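Side-chain contacts in nucleoporin NUP159 (Saccharomyces cerevisiae, PDB 1XIP), which forms part of the nuclear pore complex and, through this N-terminal beta-propeller domain, tethers the helicase Dbp5 to the pore for mRNA export: residues V102-R105 and N106-Y109; I307-S310 and K311-I314. All coordinates share one frame; numbering follows the deposited sequence.

In the fold
Interactions 1 and 2 are two tight turns of the same N-terminal beta-propeller, the domain that interacts with Dbp5, on opposite sides of its centre; their own centres lie 34 Å apart and their nearest atoms about 27 Å, so they do not touch. Interaction 1 comes first along the chain and joins strands 99-104 and 107-112, the two middle strands of a four-stranded antiparallel sheet. Interaction 2 follows some 200 residues later, where strand 306-308, at the edge of another sheet, turns into strand 313-316, which also pairs in parallel with strand 11-14. In both, a side-chain oxygen, of threonine or aspartate, accepts hydrogen bonds from two successive backbone N-H groups, fastening the turn locally.

Interaction 1. Residues V102-R105 and N106-Y109; sequences VSTR and NALY
A beta-hairpin turn joins T104 to A107 between the two middle strands of a four-stranded propeller sheet. V102 and Y109 form the antiparallel hydrogen-bonded pair, with V102 N giving a nearly straight bond to Y109 O (2.8 Å, 169°). Nearer the turn, T104 N bonds to A107 O at 2.9 Å. The T104 hydroxyl makes an ST turn: with chi1 at 67°, OG1 sits between the backbone N and the carbonyl carbon and faces the returning chain. There T104 OG1 accepts from N106 N at 3.1 Å and from A107 N at 3.2 Å. The same torsion sends the T104 methyl CG2 to the edge of the Y109 ring, near its plane, 4.0 Å from CE2. Y109 also meets the ring of F119 on the next strand. On the face shared by S103 and L108, L108 CD2 comes 3.4 Å from V102 O, while S103 OG donates to T104 O on a lone pair in the carbonyl plane. A valine at T104 would probably leave the amides of N106 and A107 without their common acceptor and the turn less firmly set. The buried hydroxyl oxygen thus satisfies both N-H groups within the turn itself.

Interaction 2. Residues I307-S310 and K311-I314; sequences IWDS and KQVI
D309 folds its carboxylate back over the turn between strands 306-308 and 313-316, meeting K311 and Q312 in an Asx turn. Its chi1 of 82° places CG between the backbone N and the carbonyl carbon, on the side of the returning chain. D309 CB lies 4.1 Å from Q312 O and CG, one bond further on, 3.7 Å from the same oxygen; beyond CG the two carboxylate oxygens take different partners. D309 OD1 takes two backbone donors: K311 N, 3.0 Å away and nearly in line with the C-O bond, which closes the Asx turn, and Q312 N at 3.1 Å, on the syn side and 31° out of the carboxylate plane. The two amides come from opposite faces of that plane. D309 OD2 offers its syn lone pair to K311 NZ in a salt bridge of 2.9 Å; the lysine chain bends at chi2 and chi4 to bring its ammonium there. Backbone bonds tie the two arms together, D309 N to Q312 O almost straight at 176° and I314 N to I307 O, while a water joins I307 N to I314 O. On the far side of the turn the W308 indole lies against the backbone, one face turned to K311 N and Q312 O, each 3.5 Å above its plane and offset toward the rim, and V313 CG2 lies in plane at its edge, 3.9 Å from CE3. Outside the turn, K252 NZ bonds to K311 O. The buried carboxylate therefore has three N-H partners, and the ammonium and two amides are likely to favour its ionised form.

Interaction 1. Residues V102-R105 and N106-Y109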
loop_
_atom_site.group_PDB
_atom_site.type_symbol
_atom_site.label_atom_id
_atom_site.label_comp_id
_atom_site.label_asym_id
_atom_site.label_seq_id
_atom_site.Cartn_x
_atom_site.Cartn_y
_atom_site.Cartn_z
ATOM N N VAL A 102 13.405 4.432 7.773
ATOM C CA VAL A 102 13.704 3.868 6.476
ATOM C C VAL A 102 14.075 2.410 6.687
ATOM O O VAL A 102 14.915 2.090 7.512
ATOM C CB VAL A 102 14.856 4.591 5.804
ATOM C CG1 VAL A 102 15.312 3.826 4.545
ATOM C CG2 VAL A 102 14.465 6.041 5.451
ATOM N N SER A 103 13.451 1.530 5.928
ATOM C CA SER A 103 13.746 0.129 6.050
ATOM C C SER A 103 14.112 -0.463 4.712
ATOM O O SER A 103 13.441 -0.215 3.704
ATOM C CB SER A 103 12.547 -0.595 6.610
ATOM O OG SER A 103 12.917 -1.870 7.061
ATOM N N THR A 104 15.206 -1.215 4.694
ATOM C CA THR A 104 15.471 -2.152 3.603
ATOM C C THR A 104 14.901 -3.517 3.996
ATOM O O THR A 104 14.197 -3.649 5.003
ATOM C CB THR A 104 17.005 -2.294 3.317
ATOM O OG1 THR A 104 17.653 -2.924 4.435
ATOM C CG2 THR A 104 17.703 -0.934 3.181
ATOM N N ARG A 105 15.236 -4.536 3.220
ATOM C CA ARG A 105 14.843 -5.892 3.544
ATOM C C ARG A 105 15.584 -6.405 4.789
ATOM O O ARG A 105 15.063 -7.267 5.525
ATOM C CB ARG A 105 15.084 -6.807 2.341
ATOM C CG ARG A 105 13.851 -6.987 1.451
ATOM C CD ARG A 105 14.145 -7.166 -0.033
ATOM N NE ARG A 105 14.472 -8.551 -0.435
ATOM C CZ ARG A 105 13.792 -9.668 -0.076
ATOM N NH1 ARG A 105 12.735 -9.611 0.745
ATOM N NH2 ARG A 105 14.184 -10.854 -0.529
ATOM N N ASN A 106 16.776 -5.857 5.042
ATOM C CA ASN A 106 17.680 -6.428 6.042
ATOM C C ASN A 106 17.891 -5.623 7.317
ATOM O O ASN A 106 18.350 -6.181 8.330
ATOM C CB ASN A 106 19.018 -6.766 5.400
ATOM C CG ASN A 106 18.857 -7.680 4.211
ATOM O OD1 ASN A 106 18.614 -8.875 4.363
ATOM N ND2 ASN A 106 18.935 -7.107 3.002
ATOM N N ALA A 107 17.537 -4.336 7.274
ATOM C CA ALA A 107 17.722 -3.437 8.411
ATOM C C ALA A 107 16.775 -2.239 8.401
ATOM O O ALA A 107 16.280 -1.842 7.357
ATOM C CB ALA A 107 19.187 -2.965 8.479
ATOM N N LEU A 108 16.546 -1.671 9.584
ATOM C CA LEU A 108 15.704 -0.493 9.789
ATOM C C LEU A 108 16.585 0.687 10.189
ATOM O O LEU A 108 17.528 0.515 10.973
ATOM C CB LEU A 108 14.729 -0.784 10.926
ATOM C CG LEU A 108 13.349 -0.127 11.087
ATOM C CD1 LEU A 108 13.116 0.241 12.562
ATOM C CD2 LEU A 108 13.102 1.073 10.191
ATOM N N TYR A 109 16.282 1.883 9.680
ATOM C CA TYR A 109 17.117 3.069 9.936
ATOM C C TYR A 109 16.285 4.249 10.353
ATOM O O TYR A 109 15.121 4.360 9.964
ATOM C CB TYR A 109 17.932 3.469 8.694
ATOM C CG TYR A 109 18.804 2.378 8.172
ATOM C CD1 TYR A 109 20.011 2.065 8.803
ATOM C CD2 TYR A 109 18.423 1.630 7.055
ATOM C CE1 TYR A 109 20.818 1.039 8.339
ATOM C CE2 TYR A 109 19.230 0.601 6.576
ATOM C CZ TYR A 109 20.424 0.315 7.229
ATOM O OH TYR A 109 21.223 -0.692 6.774
#

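Interaction 2. Residues I307-S310 and K311-I314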
loop_
_atom_site.group_PDB
_atom_site.type_symbol
_atom_site.label_atom_id
_atom_site.label_comp_id
_atom_site.label_asym_id
_atom_site.label_seq_id
_atom_site.Cartn_x
_atom_site.Cartn_y
_atom_site.Cartn_z
ATOM N N ILE A 307 -11.688 2.986 -6.674
ATOM C CA ILE A 307 -12.359 3.645 -5.565
ATOM C C ILE A 307 -13.363 2.684 -4.907
ATOM O O ILE A 307 -14.163 2.062 -5.591
ATOM C CB ILE A 307 -13.082 4.895 -6.051
ATOM C CG1 ILE A 307 -12.130 5.809 -6.824
ATOM C CG2 ILE A 307 -13.667 5.647 -4.889
ATOM C CD1 ILE A 307 -12.854 6.897 -7.618
ATOM N N TRP A 308 -13.295 2.566 -3.584
ATOM C CA TRP A 308 -14.249 1.805 -2.794
ATOM C C TRP A 308 -14.989 2.776 -1.877
ATOM O O TRP A 308 -14.357 3.499 -1.111
ATOM C CB TRP A 308 -13.504 0.773 -1.957
ATOM C CG TRP A 308 -14.390 0.026 -1.028
ATOM C CD1 TRP A 308 -14.543 0.238 0.305
ATOM C CD2 TRP A 308 -15.269 -1.054 -1.366
ATOM N NE1 TRP A 308 -15.462 -0.645 0.820
ATOM C CE2 TRP A 308 -15.923 -1.446 -0.189
ATOM C CE3 TRP A 308 -15.582 -1.718 -2.560
ATOM C CZ2 TRP A 308 -16.861 -2.468 -0.158
ATOM C CZ3 TRP A 308 -16.521 -2.737 -2.530
ATOM C CH2 TRP A 308 -17.150 -3.102 -1.335
ATOM N N ASP A 309 -16.322 2.827 -1.930
ATOM C CA ASP A 309 -17.059 3.811 -1.126
ATOM C C ASP A 309 -17.586 3.296 0.234
ATOM O O ASP A 309 -18.339 3.999 0.903
ATOM C CB ASP A 309 -18.180 4.455 -1.952
ATOM C CG ASP A 309 -19.465 3.667 -2.046
ATOM O OD1 ASP A 309 -19.493 2.495 -1.604
ATOM O OD2 ASP A 309 -20.477 4.195 -2.559
ATOM N N SER A 310 -17.179 2.084 0.628
ATOM C CA SER A 310 -17.613 1.461 1.885
ATOM C C SER A 310 -18.613 0.316 1.628
ATOM O O SER A 310 -18.805 -0.547 2.473
ATOM C CB SER A 310 -18.209 2.503 2.834
ATOM O OG SER A 310 -19.612 2.548 2.693
ATOM N N LYS A 311 -19.257 0.351 0.457
ATOM C CA LYS A 311 -20.279 -0.659 0.124
ATOM C C LYS A 311 -20.161 -1.262 -1.285
ATOM O O LYS A 311 -20.620 -2.379 -1.510
ATOM C CB LYS A 311 -21.686 -0.075 0.309
ATOM C CG LYS A 311 -21.964 1.213 -0.491
ATOM C CD LYS A 311 -23.423 1.315 -0.944
ATOM C CE LYS A 311 -23.847 2.758 -1.247
ATOM N NZ LYS A 311 -23.267 3.263 -2.528
ATOM N N GLN A 312 -19.560 -0.510 -2.209
ATOM C CA GLN A 312 -19.368 -0.966 -3.574
ATOM C C GLN A 312 -18.242 -0.202 -4.259
ATOM O O GLN A 312 -17.753 0.798 -3.732
ATOM C CB GLN A 312 -20.663 -0.838 -4.375
ATOM C CG GLN A 312 -20.950 0.566 -4.911
ATOM C CD GLN A 312 -22.430 0.833 -5.092
ATOM O OE1 GLN A 312 -22.999 1.655 -4.384
ATOM N NE2 GLN A 312 -23.053 0.145 -6.041
ATOM N N VAL A 313 -17.855 -0.682 -5.445
ATOM C CA VAL A 313 -16.821 -0.058 -6.264
ATOM C C VAL A 313 -17.449 1.036 -7.095
ATOM O O VAL A 313 -18.546 0.868 -7.604
ATOM C CB VAL A 313 -16.142 -1.098 -7.220
ATOM C CG1 VAL A 313 -15.131 -0.427 -8.161
ATOM C CG2 VAL A 313 -15.479 -2.196 -6.435
ATOM N N ILE A 314 -16.748 2.151 -7.243
ATOM C CA ILE A 314 -17.266 3.290 -7.992
ATOM C C ILE A 314 -16.411 3.610 -9.193
ATOM O O ILE A 314 -15.212 3.826 -9.076
ATOM C CB ILE A 314 -17.341 4.510 -7.092
ATOM C CG1 ILE A 314 -18.485 4.356 -6.105
ATOM C CG2 ILE A 314 -17.483 5.798 -7.905
ATOM C CD1 ILE A 314 -18.155 4.983 -4.808
HETATM O O HOH W 1 -12.881 2.224 -9.289
#